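Putative immunoglobulin A1 protease (Bacteroides ovatus, PDB 3N6Z) is of unestablished function but may be a peptidase acting on immunoglobulin A1, built on a solenoid of stacked parallel beta-strands. Local coordinates at residues M53-T56 and Q57-N60; K157-N161 and G162-G166; V243-K247 and G248-G252. All blocks are in the same frame, centred on the assembly; numbering follows the deposited sequence. Where two conformers were deposited one is given.

Contact 1 of 3, residues M53-T56 and Q57-N60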
loop_
_atom_site.group_PDB
_atom_site.type_symbol
_atom_site.label_atom_id
_atom_site.label_comp_id
_atom_site.label_asym_id
_atom_site.label_seq_id
_atom_site.Cartn_x
_atom_site.Cartn_y
_atom_site.Cartn_z
HETATM N N MSE A 53 19.438 6.376 -10.209
HETATM C CA MSE A 53 20.610 6.035 -9.370
HETATM C C MSE A 53 20.747 6.840 -8.095
HETATM O O MSE A 53 21.569 6.499 -7.251
HETATM C CB MSE A 53 21.894 6.197 -10.194
HETATM C CG MSE A 53 21.951 5.325 -11.468
HETATM SE SE MSE A 53 21.942 3.463 -11.090
HETATM C CE MSE A 53 23.666 3.280 -10.245
ATOM N N ASN A 54 19.998 7.919 -7.960
ATOM C CA ASN A 54 20.070 8.780 -6.781
ATOM C C ASN A 54 18.774 9.567 -6.632
ATOM O O ASN A 54 17.889 9.470 -7.493
ATOM C CB ASN A 54 21.315 9.679 -6.853
ATOM C CG ASN A 54 21.299 10.620 -8.009
ATOM O OD1 ASN A 54 20.277 11.227 -8.310
ATOM N ND2 ASN A 54 22.448 10.805 -8.632
ATOM N N ALA A 55 18.646 10.339 -5.569
ATOM C CA ALA A 55 17.403 11.062 -5.283
ATOM C C ALA A 55 17.165 12.240 -6.199
ATOM O O ALA A 55 16.019 12.638 -6.409
ATOM C CB ALA A 55 17.344 11.503 -3.816
ATOM N N THR A 56 18.216 12.796 -6.771
ATOM C CA THR A 56 18.013 13.895 -7.707
ATOM C C THR A 56 17.317 13.339 -8.959
ATOM O O THR A 56 16.363 13.931 -9.488
ATOM C CB THR A 56 19.319 14.537 -8.092
ATOM O OG1 THR A 56 19.986 14.998 -6.917
ATOM C CG2 THR A 56 19.097 15.721 -9.044
ATOM N N GLN A 57 17.766 12.170 -9.402
ATOM C CA GLN A 57 17.113 11.489 -10.517
ATOM C C GLN A 57 15.666 11.076 -10.183
ATOM O O GLN A 57 14.778 11.163 -11.039
ATOM C CB GLN A 57 17.968 10.325 -11.019
ATOM C CG GLN A 57 19.291 10.771 -11.648
ATOM C CD GLN A 57 20.170 9.637 -12.118
ATOM O OE1 GLN A 57 19.830 8.497 -11.987
ATOM N NE2 GLN A 57 21.346 9.967 -12.621
ATOM N N ILE A 58 15.414 10.589 -8.979
ATOM C CA ILE A 58 14.058 10.232 -8.638
ATOM C C ILE A 58 13.130 11.457 -8.676
ATOM O O ILE A 58 11.946 11.343 -9.047
ATOM C CB ILE A 58 13.953 9.428 -7.294
ATOM C CG1 ILE A 58 12.864 8.353 -7.391
ATOM C CG2 ILE A 58 13.736 10.317 -6.109
ATOM C CD1 ILE A 58 12.917 7.335 -6.252
ATOM N N ARG A 59 13.672 12.627 -8.370
ATOM C CA ARG A 59 12.923 13.880 -8.467
ATOM C C ARG A 59 12.698 14.339 -9.911
ATOM O O ARG A 59 11.890 15.217 -10.135
ATOM C CB ARG A 59 13.590 14.962 -7.624
ATOM C CG ARG A 59 13.470 14.650 -6.130
ATOM C CD ARG A 59 14.452 15.413 -5.271
ATOM N NE ARG A 59 14.209 16.838 -5.402
ATOM C CZ ARG A 59 15.108 17.718 -5.864
ATOM N NH1 ARG A 59 16.372 17.360 -6.134
ATOM N NH2 ARG A 59 14.751 18.979 -6.011
ATOM N N ASN A 60 13.350 13.724 -10.878
ATOM C CA ASN A 60 13.116 14.012 -12.297
ATOM C C ASN A 60 11.980 13.193 -12.906
ATOM O O ASN A 60 11.571 13.457 -14.036
ATOM C CB ASN A 60 14.394 13.855 -13.152
ATOM C CG ASN A 60 15.459 14.894 -12.807
ATOM O OD1 ASN A 60 15.127 16.027 -12.403
ATOM N ND2 ASN A 60 16.739 14.518 -12.967
#
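M53, a selenomethionine, gives its backbone N-H to the side-chain amide of Q57, with M53 N 2.8 Å from Q57 OE1. The donor lies 32° out of the plane of that carbonyl, so this short bond approaches at a slant. M53 CB runs beside the same oxygen, and the two side chains lie alongside, pointing the same way. Next in order, N54 turns back over the start of the helix: its CG stands between the backbone N and the carbonyl carbon (chi1 63°), which brings N54 OD1 to 2.9 Å from Q57 N. This bond is nearly straight, with an N-H...O angle of 168°. The two side chains cross at about a right angle, and N54 OD1 also rests 3.5 Å from Q57 CG. The backbone adds helical bonds, I58 N to N54 O at 3.1 Å and R59 N to A55 O at 3.1 Å. A55 O is also covered by I58 CG2, 3.3 Å away. T56 turns its side chain away from 57-60 and packs it on T14, R15 and V16, where it is buried, while the guanidinium of R59 pairs with D86. Q57 reaches M53 because its chain is extended beyond CG. With an alanine here the M53 N-H is likely to lose its acceptor, and N54 OD1 its contact with Q57 CG. N54 is thus a classical N-cap of helix 55-58, bonding to the third helical residue; because Q57 answers to M53 N and not to N54 N, the reciprocal pair of a strict capping box is not met.

Contact 2 of 3, residues K157-N161 and G162-G166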
loop_
_atom_site.group_PDB
_atom_site.type_symbol
_atom_site.label_atom_id
_atom_site.label_comp_id
_atom_site.label_asym_id
_atom_site.label_seq_id
_atom_site.Cartn_x
_atom_site.Cartn_y
_atom_site.Cartn_z
ATOM N N LYS A 157 -11.482 3.546 -10.300
ATOM C CA LYS A 157 -12.694 2.715 -10.229
ATOM C C LYS A 157 -13.480 2.765 -11.549
ATOM O O LYS A 157 -13.786 3.856 -12.055
ATOM C CB LYS A 157 -13.597 3.212 -9.115
ATOM C CG LYS A 157 -14.783 2.304 -8.837
ATOM C CD LYS A 157 -15.710 2.916 -7.797
ATOM C CE LYS A 157 -16.559 4.015 -8.392
ATOM N NZ LYS A 157 -17.516 4.617 -7.409
ATOM N N ASP A 158 -13.830 1.590 -12.074
ATOM C CA ASP A 158 -14.861 1.478 -13.139
ATOM C C ASP A 158 -14.573 2.388 -14.344
ATOM O O ASP A 158 -15.451 3.140 -14.789
ATOM C CB ASP A 158 -16.252 1.813 -12.562
ATOM C CG ASP A 158 -16.753 0.796 -11.555
ATOM O OD1 ASP A 158 -16.412 -0.369 -11.710
ATOM O OD2 ASP A 158 -17.534 1.193 -10.656
ATOM N N LYS A 159 -13.356 2.311 -14.844
ATOM C CA LYS A 159 -13.001 2.971 -16.071
ATOM C C LYS A 159 -13.253 2.011 -17.241
ATOM O O LYS A 159 -13.462 0.805 -17.074
ATOM C CB LYS A 159 -11.569 3.503 -16.011
ATOM C CG LYS A 159 -11.308 4.445 -14.819
ATOM C CD LYS A 159 -12.306 5.628 -14.776
ATOM C CE LYS A 159 -11.941 6.679 -13.764
ATOM N NZ LYS A 159 -12.860 7.873 -13.888
ATOM N N GLY A 160 -13.243 2.572 -18.437
ATOM C CA GLY A 160 -13.489 1.788 -19.640
ATOM C C GLY A 160 -12.233 1.146 -20.182
ATOM O O GLY A 160 -12.296 0.361 -21.098
ATOM N N ASN A 161 -11.085 1.510 -19.623
ATOM C CA ASN A 161 -9.795 1.150 -20.158
ATOM C C ASN A 161 -9.000 0.484 -19.033
ATOM O O ASN A 161 -8.655 1.132 -18.035
ATOM C CB ASN A 161 -9.126 2.438 -20.618
ATOM C CG ASN A 161 -7.682 2.280 -20.986
ATOM O OD1 ASN A 161 -7.108 1.167 -21.076
ATOM N ND2 ASN A 161 -7.058 3.448 -21.247
ATOM N N GLY A 162 -8.681 -0.789 -19.219
ATOM C CA GLY A 162 -7.972 -1.590 -18.226
ATOM C C GLY A 162 -6.601 -1.072 -17.867
ATOM O O GLY A 162 -6.038 -1.440 -16.821
ATOM N N ASN A 163 -6.049 -0.179 -18.702
ATOM C CA ASN A 163 -4.786 0.471 -18.369
ATOM C C ASN A 163 -4.891 1.400 -17.164
ATOM O O ASN A 163 -3.864 1.840 -16.644
ATOM C CB ASN A 163 -4.241 1.224 -19.573
ATOM C CG ASN A 163 -3.790 0.308 -20.696
ATOM O OD1 ASN A 163 -3.514 -0.891 -20.498
ATOM N ND2 ASN A 163 -3.663 0.893 -21.886
ATOM N N LYS A 164 -6.117 1.646 -16.662
ATOM C CA LYS A 164 -6.324 2.454 -15.458
ATOM C C LYS A 164 -6.404 1.629 -14.168
ATOM O O LYS A 164 -6.497 2.214 -13.071
ATOM C CB LYS A 164 -7.574 3.332 -15.658
ATOM C CG LYS A 164 -7.486 4.234 -16.912
ATOM C CD LYS A 164 -6.189 5.014 -17.043
ATOM C CE LYS A 164 -6.179 6.020 -18.152
ATOM N NZ LYS A 164 -4.823 6.672 -18.333
ATOM N N THR A 165 -6.314 0.303 -14.265
ATOM C CA THR A 165 -6.137 -0.538 -13.077
ATOM C C THR A 165 -4.686 -0.401 -12.597
ATOM O O THR A 165 -3.816 0.091 -13.316
ATOM C CB THR A 165 -6.454 -2.044 -13.378
ATOM O OG1 THR A 165 -5.555 -2.506 -14.414
ATOM C CG2 THR A 165 -7.912 -2.240 -13.828
ATOM N N GLY A 166 -4.437 -0.821 -11.380
ATOM C CA GLY A 166 -3.099 -0.745 -10.793
ATOM C C GLY A 166 -2.762 -1.913 -9.912
ATOM O O GLY A 166 -3.636 -2.450 -9.247
HETATM O O HOH W 1 -4.315 3.814 -21.738
#
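A single water oxygen is gripped by two amide groups, accepting from N161 ND2 at 2.8 Å and from N163 ND2 at 3.0 Å, and so bridges the two asparagines. Their amide planes are 63° apart, so the groups do not stack. The other end of the N161 amide turns inward: N161 OD1 takes the backbone N-H of N163, 2.9 Å from N163 N. The N-H comes in from above the flat amide, 58° off its plane, rather than along a lone-pair direction. An oxygen bonded to the N-H two residues on defines an Asx turn, and it is reached because N161 CG is anti to the backbone N (chi1 170°). The backbone closes the same corner, with K164 N 2.9 Å from N161 O, a three-residue step that suits the 3-10 segment 162-164. K164 folds its aliphatic part over this carbonyl, K164 CB lying 3.4 Å from N161 O, before its ammonium pairs with E99. One residue further along, G162 O accepts twice, from T165 N and, at 2.7 Å, from T165 OG1. N163 OD1 takes its own bond from Q197, and G162 N is held by D195. The turn stands at the surface in the connection from strand 153-154 to strand 166-169, and backbone bonds from T165 to G128 and from G166 to Y200 fasten its exit between strands 125-131 and 200-202.

Contact 3 of 3, residues V243-K247 and G248-G252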
loop_
_atom_site.group_PDB
_atom_site.type_symbol
_atom_site.label_atom_id
_atom_site.label_comp_id
_atom_site.label_asym_id
_atom_site.label_seq_id
_atom_site.Cartn_x
_atom_site.Cartn_y
_atom_site.Cartn_z
ATOM N N VAL A 243 -2.243 -0.055 13.780
ATOM C CA VAL A 243 -3.283 0.514 12.908
ATOM C C VAL A 243 -4.365 1.110 13.804
ATOM O O VAL A 243 -4.824 0.444 14.744
ATOM C CB VAL A 243 -3.921 -0.519 11.943
ATOM C CG1 VAL A 243 -4.844 0.146 10.939
ATOM C CG2 VAL A 243 -2.863 -1.349 11.263
ATOM N N SER A 244 -4.782 2.341 13.524
ATOM C CA SER A 244 -5.804 2.995 14.328
ATOM C C SER A 244 -6.671 3.956 13.526
ATOM O O SER A 244 -6.283 4.406 12.452
ATOM C CB SER A 244 -5.137 3.702 15.503
ATOM O OG SER A 244 -4.350 4.760 15.023
ATOM N N ALA A 245 -7.875 4.204 14.047
ATOM C CA ALA A 245 -8.753 5.247 13.530
ATOM C C ALA A 245 -9.344 6.005 14.710
ATOM O O ALA A 245 -9.722 5.395 15.725
ATOM C CB ALA A 245 -9.891 4.653 12.635
ATOM N N THR A 246 -9.469 7.321 14.558
ATOM C CA THR A 246 -10.162 8.157 15.545
ATOM C C THR A 246 -11.618 7.736 15.710
ATOM O O THR A 246 -12.097 7.600 16.839
ATOM C CB THR A 246 -10.084 9.617 15.088
ATOM O OG1 THR A 246 -8.714 9.998 15.059
ATOM C CG2 THR A 246 -10.892 10.548 15.960
ATOM N N LYS A 247 -12.313 7.472 14.596
ATOM C CA LYS A 247 -13.732 7.110 14.624
ATOM C C LYS A 247 -14.054 6.477 13.282
ATOM O O LYS A 247 -14.242 7.155 12.289
ATOM C CB LYS A 247 -14.613 8.355 14.874
ATOM C CG LYS A 247 -16.106 8.018 14.954
ATOM C CD LYS A 247 -16.947 9.199 15.442
ATOM C CE LYS A 247 -18.440 8.932 15.368
ATOM N NZ LYS A 247 -19.203 10.068 15.937
ATOM N N GLY A 248 -14.064 5.147 13.269
ATOM C CA GLY A 248 -14.380 4.409 12.057
ATOM C C GLY A 248 -13.959 2.965 12.166
ATOM O O GLY A 248 -13.991 2.376 13.247
ATOM N N GLY A 249 -13.629 2.402 11.012
ATOM C CA GLY A 249 -13.267 1.006 10.884
ATOM C C GLY A 249 -11.762 0.820 10.840
ATOM O O GLY A 249 -11.046 1.592 10.193
ATOM N N VAL A 250 -11.310 -0.246 11.486
ATOM C CA VAL A 250 -9.920 -0.625 11.557
ATOM C C VAL A 250 -9.814 -2.093 11.219
ATOM O O VAL A 250 -10.479 -2.916 11.833
ATOM C CB VAL A 250 -9.339 -0.366 12.957
ATOM C CG1 VAL A 250 -7.836 -0.720 13.036
ATOM C CG2 VAL A 250 -9.592 1.055 13.401
ATOM N N GLY A 251 -8.928 -2.423 10.290
ATOM C CA GLY A 251 -8.630 -3.801 9.946
ATOM C C GLY A 251 -7.139 -4.063 9.892
ATOM O O GLY A 251 -6.360 -3.213 9.437
ATOM N N GLY A 252 -6.729 -5.277 10.256
ATOM C CA GLY A 252 -5.321 -5.644 10.152
ATOM C C GLY A 252 -4.825 -5.650 8.716
ATOM O O GLY A 252 -3.645 -5.373 8.476
#
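V250 presents its two methyl groups to two different residues of the facing strand, and with G248 and V243 it accounts for most of the surface buried here. V250 CG1 lies 3.8 Å from V243 CG1 and 3.7 Å from V243 O, whereas V250 CG2 lies 3.7 Å from A245 CB and 3.6 Å from A245 N. The split follows from the torsion: with CG1 anti to the backbone N of V250 (chi1 -178°), CG2 is left beside that nitrogen, on the A245 side. The V243 and V250 side chains reach toward each other's strand and overlap flank to flank, and V243 CG1 also comes within 4.0 Å of G251 O. At the bend, G248 is buried differently, by backbone. Its phi of 164° is readily adopted by glycine, and a beta carbon built there would fall 2.6 Å from K247 O. G248 N approaches A245 CB to 4.2 Å, so the alanine methyl fills the inner corner of the bend, while K247 extends outward to touch D278 and S280. The short strand segments run antiparallel, 174° between their N-to-C directions, with axes 6.4 Å apart at closest approach, yet they are joined through side chains and not by backbone bonds. This is a beta-arch, a common corner element of beta-solenoids, and not a hairpin. Each strand belongs to a separate parallel stack: 243-245 is bonded between strands 209-212 and 274-276, 248-251 lies between 218-221 and 282-284, and V243 and V250 both also pack on L274 of strand 274-276.

How the contacts relate
From the N terminus the contacts follow in series, and none encloses or crosses another. Contact 1 caps helix 55-58, in the connection between strands 50-52 and 71-75, beside strand 79-80 at one edge of a parallel stack. Contact 2 closes a turn in the surface loop joining strands 153-154 and 166-169, midway along the chain. Contact 3 folds two strands of separate sheets onto each other further on. The centres of contact 1 and contact 2 lie about 29 Å apart, and those of contact 2 and contact 3 about 28 Å. Contact 1 and contact 3, with centres about 35 Å apart, sit on opposite sides of the chain's centre; none touches another.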